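Local structure of OmpT protein (Vibrio cholerae serotype O1, 6EHE) at residues T84-Y89 and L102-L107; L142-V147 and N188-V193; D237-Y242 and V267-A272. The protein probably forms a non-specific diffusion pore in the bacterial outer membrane, through which ions and other small solutes pass. One frame throughout, in Å; residues are numbered along the deposited sequence.

Contact 1. Residues T84-Y89 and L102-L107; sequences TSDDVY and LRYGTL. With C8E ((hydroxyethyloxy)tri(ethyloxy)octane), chain H.
Tyr104 OH donates a very short hydrogen bond to Asp86 OD1, at 2.5 Å. The ring and carboxylate planes are 57° apart. With chi1 at -172°, Asp86 CG lies trans to the main-chain nitrogen, and the carboxylate reaches the phenol. The same hydroxyl lies in the plane of the Tyr89 ring, at its edge, with Tyr89 CD1 3.3 Å from Tyr104 OH.

The root of the Tyr104 side chain rests on Ser85. Ser85 OG is 3.2 Å from Tyr104 CD1, and Ser85 CB is 3.5 Å from Tyr104 CB. The hydrogen bonds of Ser85 OG run elsewhere, to Glu144 and Thr83. Over one face of the Tyr104 ring, offset toward the rim, sit Ser85 O and Asp86 N.

These residues belong to the long loop between barrel strands 74-78 and 115-121. In porins this is the loop that folds back into the barrel and narrows the channel, and here the contact lies close to the centre of the chain. The short helix 84-88 is followed by Tyr89, which leaves helical geometry with positive phi.

The Tyr89 ring is covered on one face by Leu102. Leu102 CD2 stands 3.5 Å from the centroid of the Tyr89 ring and 13° off its normal, a CH-pi contact over the ring centre. Tyr89 OH is hydrogen-bonded to Asp92. On the far side of the helix a detergent molecule wraps near the backbone, its C19 3.4 Å from Asp87 O.

Contact 2. Residues L142-V147 and N188-V193; sequences LAELYV and NSYFEV. With C8E ((hydroxyethyloxy)tri(ethyloxy)octane), chain E; C8E ((hydroxyethyloxy)tri(ethyloxy)octane), chain I.
Tyr190 and Glu144 meet at about a right angle inside a porin beta-barrel. Segments 142-147 and 188-193 run nearly parallel, 9° apart, because strand 154-175 lies between them. Their axes are 9.2 Å apart. The intervening strand fills the gap between the backbones, and the two segments touch each other through side chains.

The Tyr190 hydroxyl gives a very short hydrogen bond, 2.4 Å from Tyr190 OH to Glu144 OE2. The carboxylate plane is turned 85° from the ring, yet OE2 itself lies near the ring plane. Ser85 of the inner loop is also hydrogen-bonded to this oxygen.

Tyr146 crosses Tyr190 at about a right angle and brings its OH to the ring edge. Tyr146 OH lies in the Tyr190 ring plane, 3.7 Å from Tyr190 CE2, and is hydrogen-bonded to Tyr209. Leu142 CD1 touches the Tyr190 hydroxyl.

The outward residues meet detergent: Leu145 CB is 3.4 Å from C8 of one molecule, while C8 of another sits at the edge of the Phe191 ring.

Glu192 is bonded through OE2 to Thr194. Its carboxylate lies nearly in the plane of the Tyr146 ring, 17° apart, and brings Glu192 OE1 to 3.2 Å from Tyr146 CE2.

Contact 3. Residues D237-Y242 and V267-A272; sequences DKTKLY and VEYKFA. With C8E ((hydroxyethyloxy)tri(ethyloxy)octane), chain B.
Lys240 and Glu268 form an antiparallel hydrogen-bonded pair in which both backbone groups of each residue are used. Lys240 N is 2.9 Å from Glu268 O, and Glu268 N is 2.9 Å from Lys240 O. Lys270 N adds a third backbone bond, 2.8 Å to Lys238 O.

The side chains of Lys240 and Glu268 run side by side and join in a salt bridge. Lys240 NZ meets Glu268 OE1 nearly head-on to its C-O bond, at 2.9 Å. The other oxygen, Glu268 OE2, is hydrogen-bonded to Tyr95. Lys270 NZ is 3.3 Å from Lys240 NZ, so the glutamate probably eases a crowding of like charges. At the turn, Lys238 NZ pairs with Asp237 OD2 at 2.9 Å, coming from above the carboxylate plane. Tyr242 OH is hydrogen-bonded to Glu280 OE1.

The face with Thr239, Leu241, Val267 and Tyr269 is less polar. Thr239 OG1 lies in the plane of the Tyr269 ring, at its edge, 3.4 Å from Tyr269 CD1. Leu241 CD2 packs on Val267 CB at 3.9 Å. Detergent touches Val267, Thr239 and Tyr269.

Polar side chains inward and an apolar outer belt, here on the beta hairpin 239-252 with 257-272, are typical of the up-and-down porin barrel.

In the fold
Contacts 1 and 2 are buried and touch each other. Contact 1 is internal to the loop folded inside the barrel, and contact 2 lies on the wall facing that loop. Probable hydrogen bonds, such as Arg103 O with Asn188 ND2, join the two. Contact 3 is only partly buried. Its centre is about 26 Å from that of contact 1. It is about 32 Å from that of contact 2, which lies on the opposite side of the chain's centre. Contacts 2 and 3 share the barrel sheet, but contact 3 pairs neighbouring strands through backbone bonds, whereas contact 2 spans an intervening strand. Tyrosine–carboxylate bonds mark the inner pair, and a lysine-glutamate salt bridge marks contact 3.

Contact 1. Residues T84-Y89 and L102-L107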
loop_
_atom_site.group_PDB
_atom_site.type_symbol
_atom_site.label_atom_id
_atom_site.label_comp_id
_atom_site.label_asym_id
_atom_site.label_seq_id
_atom_site.Cartn_x
_atom_site.Cartn_y
_atom_site.Cartn_z
ATOM N N THR A 84 -3.794 -4.381 6.704
ATOM C CA THR A 84 -4.305 -5.496 5.920
ATOM C C THR A 84 -4.637 -5.050 4.511
ATOM O O THR A 84 -4.378 -5.777 3.543
ATOM C CB THR A 84 -5.563 -6.078 6.570
ATOM O OG1 THR A 84 -5.300 -6.437 7.931
ATOM C CG2 THR A 84 -6.002 -7.286 5.808
ATOM N N SER A 85 -5.237 -3.859 4.375
ATOM C CA SER A 85 -5.574 -3.361 3.040
ATOM C C SER A 85 -4.331 -3.165 2.204
ATOM O O SER A 85 -4.377 -3.308 0.975
ATOM C CB SER A 85 -6.351 -2.045 3.132
ATOM O OG SER A 85 -5.754 -1.150 4.058
ATOM N N ASP A 86 -3.205 -2.872 2.848
ATOM C CA ASP A 86 -1.979 -2.712 2.079
ATOM C C ASP A 86 -1.387 -4.059 1.666
ATOM O O ASP A 86 -0.926 -4.209 0.530
ATOM C CB ASP A 86 -0.966 -1.901 2.885
ATOM C CG ASP A 86 0.255 -1.535 2.073
ATOM O OD1 ASP A 86 0.129 -0.767 1.096
ATOM O OD2 ASP A 86 1.343 -2.026 2.422
ATOM N N ASP A 87 -1.382 -5.041 2.574
ATOM C CA ASP A 87 -1.004 -6.404 2.200
ATOM C C ASP A 87 -1.828 -6.903 1.030
ATOM O O ASP A 87 -1.287 -7.475 0.089
ATOM C CB ASP A 87 -1.184 -7.353 3.385
ATOM C CG ASP A 87 -0.360 -6.951 4.590
ATOM O OD1 ASP A 87 0.697 -6.251 4.428
ATOM O OD2 ASP A 87 -0.786 -7.345 5.700
ATOM N N VAL A 88 -3.149 -6.733 1.095
ATOM C CA VAL A 88 -4.032 -7.257 0.051
ATOM C C VAL A 88 -3.834 -6.495 -1.255
ATOM O O VAL A 88 -3.790 -7.083 -2.340
ATOM C CB VAL A 88 -5.495 -7.181 0.520
ATOM C CG1 VAL A 88 -6.469 -7.453 -0.631
ATOM C CG2 VAL A 88 -5.736 -8.130 1.661
ATOM N N TYR A 89 -3.779 -5.170 -1.167
ATOM C CA TYR A 89 -3.357 -4.293 -2.240
ATOM C C TYR A 89 -4.346 -4.392 -3.387
ATOM O O TYR A 89 -5.550 -4.456 -3.148
ATOM C CB TYR A 89 -1.917 -4.621 -2.679
ATOM C CG TYR A 89 -1.211 -3.423 -3.298
ATOM C CD1 TYR A 89 -1.170 -2.207 -2.633
ATOM C CD2 TYR A 89 -0.620 -3.499 -4.547
ATOM C CE1 TYR A 89 -0.560 -1.092 -3.186
ATOM C CE2 TYR A 89 0.018 -2.368 -5.111
ATOM C CZ TYR A 89 0.025 -1.167 -4.407
ATOM O OH TYR A 89 0.596 -0.017 -4.929
ATOM N N LEU A 102 -6.109 2.802 -5.616
ATOM C CA LEU A 102 -6.236 2.037 -4.387
ATOM C C LEU A 102 -6.425 3.039 -3.244
ATOM O O LEU A 102 -5.475 3.719 -2.855
ATOM C CB LEU A 102 -4.993 1.167 -4.234
ATOM C CG LEU A 102 -4.940 -0.232 -4.872
ATOM C CD1 LEU A 102 -5.612 -0.357 -6.168
ATOM C CD2 LEU A 102 -3.512 -0.659 -5.027
ATOM N N ARG A 103 -7.655 3.149 -2.718
ATOM C CA ARG A 103 -8.059 4.266 -1.862
ATOM C C ARG A 103 -8.012 3.959 -0.363
ATOM O O ARG A 103 -8.453 4.790 0.445
ATOM C CB ARG A 103 -9.468 4.741 -2.238
ATOM C CG ARG A 103 -9.721 5.068 -3.751
ATOM C CD ARG A 103 -8.662 6.048 -4.369
ATOM N NE ARG A 103 -8.656 7.376 -3.760
ATOM C CZ ARG A 103 -7.766 8.327 -4.032
ATOM N NH1 ARG A 103 -6.805 8.108 -4.916
ATOM N NH2 ARG A 103 -7.839 9.499 -3.409
ATOM N N TYR A 104 -7.475 2.808 0.041
ATOM C CA TYR A 104 -7.471 2.472 1.463
ATOM C C TYR A 104 -6.543 3.351 2.275
ATOM O O TYR A 104 -6.676 3.389 3.508
ATOM C CB TYR A 104 -7.043 1.020 1.679
ATOM C CG TYR A 104 -5.639 0.757 1.194
ATOM C CD1 TYR A 104 -4.531 0.984 2.013
ATOM C CD2 TYR A 104 -5.421 0.291 -0.089
ATOM C CE1 TYR A 104 -3.262 0.769 1.540
ATOM C CE2 TYR A 104 -4.154 0.070 -0.561
ATOM C CZ TYR A 104 -3.077 0.296 0.249
ATOM O OH TYR A 104 -1.808 0.054 -0.249
ATOM N N GLY A 105 -5.565 3.993 1.641
ATOM C CA GLY A 105 -4.500 4.631 2.386
ATOM C C GLY A 105 -4.593 6.133 2.554
ATOM O O GLY A 105 -3.640 6.731 3.068
ATOM N N THR A 106 -5.706 6.767 2.156
ATOM C CA THR A 106 -5.733 8.226 2.069
ATOM C C THR A 106 -5.327 8.876 3.385
ATOM O O THR A 106 -4.559 9.840 3.398
ATOM C CB THR A 106 -7.119 8.714 1.658
ATOM O OG1 THR A 106 -7.632 7.853 0.633
ATOM C CG2 THR A 106 -7.024 10.144 1.125
ATOM N N LEU A 107 -5.814 8.357 4.499
ATOM C CA LEU A 107 -5.455 8.885 5.807
ATOM C C LEU A 107 -4.370 8.086 6.501
ATOM O O LEU A 107 -3.598 8.650 7.294
ATOM C CB LEU A 107 -6.672 8.889 6.730
ATOM C CG LEU A 107 -7.967 9.389 6.133
ATOM C CD1 LEU A 107 -9.031 9.217 7.199
ATOM C CD2 LEU A 107 -7.824 10.852 5.713
HETATM C C6 C8E H . 0.437 -10.468 3.908
HETATM C C7 C8E H . -0.529 -11.365 4.701
HETATM C C8 C8E H . 0.073 -12.729 5.116
HETATM O O9 C8E H . -0.399 -13.774 4.266
HETATM C C10 C8E H . 0.360 -13.845 3.066
HETATM C C11 C8E H . -0.302 -14.731 2.000
HETATM O O12 C8E H . -1.691 -14.916 2.255
HETATM C C13 C8E H . -2.424 -15.386 1.131
HETATM C C14 C8E H . -2.320 -14.375 -0.008
HETATM O O15 C8E H . -3.481 -13.572 -0.105
HETATM C C16 C8E H . -3.359 -12.615 -1.152
HETATM C C17 C8E H . -3.475 -11.175 -0.628
HETATM O O18 C8E H . -2.359 -10.819 0.169
HETATM C C19 C8E H . -1.150 -10.774 -0.578
HETATM C C20 C8E H . 0.016 -10.691 0.407
HETATM O O21 C8E H . 0.544 -11.988 0.625
#

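Contact 2. Residues L142-V147 and N188-V193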
loop_
_atom_site.group_PDB
_atom_site.type_symbol
_atom_site.label_atom_id
_atom_site.label_comp_id
_atom_site.label_asym_id
_atom_site.label_seq_id
_atom_site.Cartn_x
_atom_site.Cartn_y
_atom_site.Cartn_z
ATOM N N LEU A 142 -8.915 1.960 13.073
ATOM C CA LEU A 142 -8.865 1.186 11.848
ATOM C C LEU A 142 -9.582 -0.132 12.048
ATOM O O LEU A 142 -9.375 -0.807 13.048
ATOM C CB LEU A 142 -7.429 0.910 11.429
ATOM C CG LEU A 142 -7.332 0.222 10.088
ATOM C CD1 LEU A 142 -7.553 1.247 8.964
ATOM C CD2 LEU A 142 -5.976 -0.440 9.984
ATOM N N ALA A 143 -10.366 -0.527 11.068
ATOM C CA ALA A 143 -10.986 -1.838 11.132
ATOM C C ALA A 143 -11.111 -2.320 9.703
ATOM O O ALA A 143 -11.658 -1.599 8.865
ATOM C CB ALA A 143 -12.365 -1.793 11.816
ATOM N N GLU A 144 -10.611 -3.521 9.432
ATOM C CA GLU A 144 -10.470 -3.974 8.063
ATOM C C GLU A 144 -10.740 -5.473 7.993
ATOM O O GLU A 144 -10.407 -6.236 8.918
ATOM C CB GLU A 144 -9.068 -3.660 7.537
ATOM C CG GLU A 144 -8.919 -2.212 7.061
ATOM C CD GLU A 144 -7.534 -1.885 6.534
ATOM O OE1 GLU A 144 -6.612 -2.698 6.792
ATOM O OE2 GLU A 144 -7.358 -0.814 5.902
ATOM N N LEU A 145 -11.328 -5.882 6.868
ATOM C CA LEU A 145 -11.683 -7.268 6.613
ATOM C C LEU A 145 -11.697 -7.489 5.116
ATOM O O LEU A 145 -12.386 -6.747 4.411
ATOM C CB LEU A 145 -13.066 -7.610 7.192
ATOM C CG LEU A 145 -13.598 -8.975 6.728
ATOM C CD1 LEU A 145 -12.680 -10.063 7.265
ATOM C CD2 LEU A 145 -15.011 -9.209 7.197
ATOM N N TYR A 146 -10.958 -8.514 4.647
ATOM C CA TYR A 146 -10.841 -8.917 3.241
ATOM C C TYR A 146 -10.928 -10.435 3.146
ATOM O O TYR A 146 -10.504 -11.158 4.052
ATOM C CB TYR A 146 -9.497 -8.477 2.597
ATOM C CG TYR A 146 -9.369 -6.985 2.392
ATOM C CD1 TYR A 146 -9.055 -6.148 3.460
ATOM C CD2 TYR A 146 -9.605 -6.398 1.133
ATOM C CE1 TYR A 146 -8.957 -4.786 3.286
ATOM C CE2 TYR A 146 -9.516 -5.024 0.963
ATOM C CZ TYR A 146 -9.199 -4.235 2.051
ATOM O OH TYR A 146 -9.116 -2.870 1.923
ATOM N N VAL A 147 -11.451 -10.922 2.026
ATOM C CA VAL A 147 -11.517 -12.350 1.750
ATOM C C VAL A 147 -11.079 -12.567 0.321
ATOM O O VAL A 147 -11.310 -11.725 -0.552
ATOM C CB VAL A 147 -12.922 -12.943 1.940
ATOM C CG1 VAL A 147 -13.436 -12.638 3.298
ATOM C CG2 VAL A 147 -13.869 -12.380 0.902
ATOM N N ASN A 188 -12.439 7.651 6.529
ATOM C CA ASN A 188 -12.328 7.076 5.195
ATOM C C ASN A 188 -12.941 5.692 5.293
ATOM O O ASN A 188 -12.489 4.866 6.093
ATOM C CB ASN A 188 -10.862 7.001 4.753
ATOM C CG ASN A 188 -10.691 6.558 3.316
ATOM O OD1 ASN A 188 -11.638 6.567 2.523
ATOM N ND2 ASN A 188 -9.460 6.202 2.951
ATOM N N SER A 189 -14.000 5.466 4.539
ATOM C CA SER A 189 -14.651 4.172 4.464
ATOM C C SER A 189 -14.467 3.663 3.055
ATOM O O SER A 189 -14.626 4.427 2.106
ATOM C CB SER A 189 -16.136 4.276 4.792
ATOM O OG SER A 189 -16.276 4.775 6.116
ATOM N N TYR A 190 -14.093 2.396 2.907
ATOM C CA TYR A 190 -13.736 1.967 1.564
ATOM C C TYR A 190 -14.041 0.492 1.379
ATOM O O TYR A 190 -14.053 -0.296 2.336
ATOM C CB TYR A 190 -12.254 2.250 1.269
ATOM C CG TYR A 190 -11.373 1.897 2.431
ATOM C CD1 TYR A 190 -11.135 2.817 3.452
ATOM C CD2 TYR A 190 -10.776 0.642 2.519
ATOM C CE1 TYR A 190 -10.333 2.493 4.553
ATOM C CE2 TYR A 190 -9.959 0.310 3.601
ATOM C CZ TYR A 190 -9.759 1.239 4.621
ATOM O OH TYR A 190 -8.962 0.909 5.695
ATOM N N PHE A 191 -14.267 0.135 0.121
ATOM C CA PHE A 191 -14.555 -1.230 -0.260
ATOM C C PHE A 191 -13.961 -1.466 -1.632
ATOM O O PHE A 191 -13.810 -0.534 -2.426
ATOM C CB PHE A 191 -16.058 -1.526 -0.264
ATOM C CG PHE A 191 -16.377 -2.982 -0.545
ATOM C CD1 PHE A 191 -16.355 -3.921 0.474
ATOM C CD2 PHE A 191 -16.651 -3.412 -1.832
ATOM C CE1 PHE A 191 -16.619 -5.244 0.227
ATOM C CE2 PHE A 191 -16.904 -4.740 -2.089
ATOM C CZ PHE A 191 -16.885 -5.658 -1.060
ATOM N N GLU A 192 -13.657 -2.726 -1.924
ATOM C CA GLU A 192 -12.801 -3.072 -3.043
ATOM C C GLU A 192 -13.166 -4.457 -3.573
ATOM O O GLU A 192 -13.379 -5.394 -2.786
ATOM C CB GLU A 192 -11.336 -3.061 -2.561
ATOM C CG GLU A 192 -10.307 -3.728 -3.449
ATOM C CD GLU A 192 -10.164 -5.225 -3.258
ATOM O OE1 GLU A 192 -10.128 -5.738 -2.121
ATOM O OE2 GLU A 192 -10.106 -5.896 -4.307
ATOM N N VAL A 193 -13.161 -4.601 -4.896
ATOM C CA VAL A 193 -13.184 -5.920 -5.528
ATOM C C VAL A 193 -12.066 -5.991 -6.573
ATOM O O VAL A 193 -11.907 -5.076 -7.395
ATOM C CB VAL A 193 -14.551 -6.217 -6.174
ATOM C CG1 VAL A 193 -14.475 -7.493 -6.931
ATOM C CG2 VAL A 193 -15.657 -6.310 -5.117
HETATM C C1 C8E E . -8.814 -9.138 14.537
HETATM C C2 C8E E . -9.955 -8.912 13.533
HETATM C C3 C8E E . -10.891 -7.764 13.925
HETATM C C4 C8E E . -11.359 -6.991 12.683
HETATM C C5 C8E E . -12.777 -6.420 12.773
HETATM C C6 C8E E . -13.046 -5.682 11.466
HETATM C C7 C8E E . -14.468 -5.884 10.938
HETATM C C8 C8E E . -14.557 -5.498 9.463
HETATM O O9 C8E E . -15.435 -4.414 9.226
HETATM C C10 C8E E . -14.822 -3.156 9.420
HETATM C C11 C8E E . -15.673 -2.079 8.749
HETATM O O12 C8E E . -16.526 -1.462 9.689
HETATM C C1 C8E I . -17.746 3.117 1.130
HETATM C C2 C8E I . -18.026 1.694 0.656
HETATM C C3 C8E I . -18.952 0.949 1.624
HETATM C C4 C8E I . -18.376 0.947 3.042
HETATM C C5 C8E I . -18.100 -0.474 3.557
HETATM C C6 C8E I . -16.805 -0.561 4.387
HETATM C C7 C8E I . -16.681 -1.909 5.114
HETATM C C8 C8E I . -16.811 -3.092 4.147
HETATM O O9 C8E I . -15.861 -4.101 4.477
HETATM C C10 C8E I . -16.385 -5.338 4.935
#

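Contact 3. Residues D237-Y242 and V267-A272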
loop_
_atom_site.group_PDB
_atom_site.type_symbol
_atom_site.label_atom_id
_atom_site.label_comp_id
_atom_site.label_asym_id
_atom_site.label_seq_id
_atom_site.Cartn_x
_atom_site.Cartn_y
_atom_site.Cartn_z
ATOM N N ASP A 237 13.247 -13.966 -20.543
ATOM C CA ASP A 237 13.412 -14.915 -19.445
ATOM C C ASP A 237 13.051 -14.289 -18.095
ATOM O O ASP A 237 12.113 -14.733 -17.413
ATOM C CB ASP A 237 14.848 -15.438 -19.441
ATOM C CG ASP A 237 15.018 -16.603 -18.518
ATOM O OD1 ASP A 237 14.003 -17.285 -18.243
ATOM O OD2 ASP A 237 16.157 -16.821 -18.051
ATOM N N LYS A 238 13.797 -13.266 -17.685
ATOM C CA LYS A 238 13.569 -12.578 -16.424
ATOM C C LYS A 238 13.067 -11.162 -16.655
ATOM O O LYS A 238 13.368 -10.251 -15.879
ATOM C CB LYS A 238 14.848 -12.556 -15.594
ATOM C CG LYS A 238 15.716 -13.786 -15.754
ATOM C CD LYS A 238 17.035 -13.624 -15.029
ATOM C CE LYS A 238 17.993 -14.713 -15.436
ATOM N NZ LYS A 238 17.243 -15.992 -15.547
ATOM N N THR A 239 12.317 -10.969 -17.732
ATOM C CA THR A 239 11.887 -9.655 -18.182
ATOM C C THR A 239 10.371 -9.645 -18.277
ATOM O O THR A 239 9.796 -10.423 -19.040
ATOM C CB THR A 239 12.495 -9.335 -19.543
ATOM O OG1 THR A 239 13.829 -9.848 -19.590
ATOM C CG2 THR A 239 12.510 -7.822 -19.788
ATOM N N LYS A 240 9.730 -8.781 -17.505
ATOM C CA LYS A 240 8.310 -8.503 -17.671
ATOM C C LYS A 240 8.148 -7.060 -18.124
ATOM O O LYS A 240 8.812 -6.163 -17.592
ATOM C CB LYS A 240 7.524 -8.722 -16.375
ATOM C CG LYS A 240 7.516 -10.147 -15.830
ATOM C CD LYS A 240 6.462 -10.298 -14.709
ATOM C CE LYS A 240 6.880 -11.329 -13.658
ATOM N NZ LYS A 240 7.713 -10.768 -12.528
ATOM N N LEU A 241 7.310 -6.847 -19.134
ATOM C CA LEU A 241 6.731 -5.538 -19.369
ATOM C C LEU A 241 5.500 -5.407 -18.487
ATOM O O LEU A 241 4.854 -6.406 -18.156
ATOM C CB LEU A 241 6.316 -5.373 -20.827
ATOM C CG LEU A 241 7.375 -5.120 -21.893
ATOM C CD1 LEU A 241 6.723 -4.821 -23.243
ATOM C CD2 LEU A 241 8.296 -3.990 -21.469
ATOM N N TYR A 242 5.167 -4.173 -18.110
ATOM C CA TYR A 242 3.961 -3.968 -17.327
ATOM C C TYR A 242 3.358 -2.621 -17.671
ATOM O O TYR A 242 4.059 -1.700 -18.098
ATOM C CB TYR A 242 4.224 -4.064 -15.817
ATOM C CG TYR A 242 5.270 -3.109 -15.286
ATOM C CD1 TYR A 242 4.925 -1.804 -14.929
ATOM C CD2 TYR A 242 6.589 -3.501 -15.129
ATOM C CE1 TYR A 242 5.860 -0.911 -14.436
ATOM C CE2 TYR A 242 7.536 -2.608 -14.625
ATOM C CZ TYR A 242 7.148 -1.309 -14.284
ATOM O OH TYR A 242 8.037 -0.397 -13.780
ATOM N N VAL A 267 9.255 -1.622 -17.590
ATOM C CA VAL A 267 9.952 -2.890 -17.783
ATOM C C VAL A 267 10.645 -3.240 -16.478
ATOM O O VAL A 267 11.133 -2.355 -15.764
ATOM C CB VAL A 267 10.994 -2.821 -18.924
ATOM C CG1 VAL A 267 12.032 -1.736 -18.629
ATOM C CG2 VAL A 267 11.688 -4.160 -19.110
ATOM N N GLU A 268 10.682 -4.536 -16.179
ATOM C CA GLU A 268 11.315 -5.098 -14.997
ATOM C C GLU A 268 12.210 -6.239 -15.445
ATOM O O GLU A 268 11.769 -7.122 -16.194
ATOM C CB GLU A 268 10.264 -5.607 -14.003
ATOM C CG GLU A 268 10.795 -6.568 -12.950
ATOM C CD GLU A 268 9.682 -7.265 -12.194
ATOM O OE1 GLU A 268 9.132 -8.278 -12.699
ATOM O OE2 GLU A 268 9.335 -6.776 -11.096
ATOM N N TYR A 269 13.467 -6.203 -15.017
ATOM C CA TYR A 269 14.385 -7.303 -15.223
ATOM C C TYR A 269 14.782 -7.813 -13.856
ATOM O O TYR A 269 15.366 -7.069 -13.063
ATOM C CB TYR A 269 15.613 -6.873 -16.012
ATOM C CG TYR A 269 16.521 -8.040 -16.307
ATOM C CD1 TYR A 269 16.256 -8.898 -17.365
ATOM C CD2 TYR A 269 17.627 -8.302 -15.506
ATOM C CE1 TYR A 269 17.078 -9.964 -17.638
ATOM C CE2 TYR A 269 18.444 -9.369 -15.765
ATOM C CZ TYR A 269 18.166 -10.202 -16.829
ATOM O OH TYR A 269 19.000 -11.271 -17.081
ATOM N N LYS A 270 14.436 -9.062 -13.566
ATOM C CA LYS A 270 14.803 -9.685 -12.301
ATOM C C LYS A 270 16.088 -10.452 -12.560
ATOM O O LYS A 270 16.060 -11.570 -13.072
ATOM C CB LYS A 270 13.687 -10.598 -11.798
ATOM C CG LYS A 270 12.613 -9.877 -11.008
ATOM C CD LYS A 270 11.245 -10.528 -11.159
ATOM C CE LYS A 270 10.739 -11.061 -9.827
ATOM N NZ LYS A 270 9.489 -11.861 -9.981
ATOM N N PHE A 271 17.229 -9.847 -12.230
ATOM C CA PHE A 271 18.502 -10.487 -12.549
ATOM C C PHE A 271 18.622 -11.819 -11.832
ATOM O O PHE A 271 18.908 -12.854 -12.445
ATOM C CB PHE A 271 19.661 -9.562 -12.178
ATOM C CG PHE A 271 21.019 -10.162 -12.444
ATOM C CD1 PHE A 271 21.574 -10.117 -13.696
ATOM C CD2 PHE A 271 21.736 -10.773 -11.429
ATOM C CE1 PHE A 271 22.814 -10.668 -13.939
ATOM C CE2 PHE A 271 22.987 -11.340 -11.668
ATOM C CZ PHE A 271 23.521 -11.281 -12.928
ATOM N N ALA A 272 18.386 -11.807 -10.527
ATOM C CA ALA A 272 18.308 -12.994 -9.695
ATOM C C ALA A 272 17.351 -12.635 -8.581
ATOM O O ALA A 272 16.809 -11.528 -8.557
ATOM C CB ALA A 272 19.684 -13.409 -9.162
HETATM C C1 C8E B . 16.121 -1.422 -17.098
HETATM C C2 C8E B . 15.540 -2.731 -17.655
HETATM C C3 C8E B . 16.583 -3.671 -18.277
HETATM C C4 C8E B . 16.200 -4.108 -19.694
HETATM C C5 C8E B . 15.649 -5.539 -19.751
HETATM C C6 C8E B . 16.531 -6.527 -20.536
#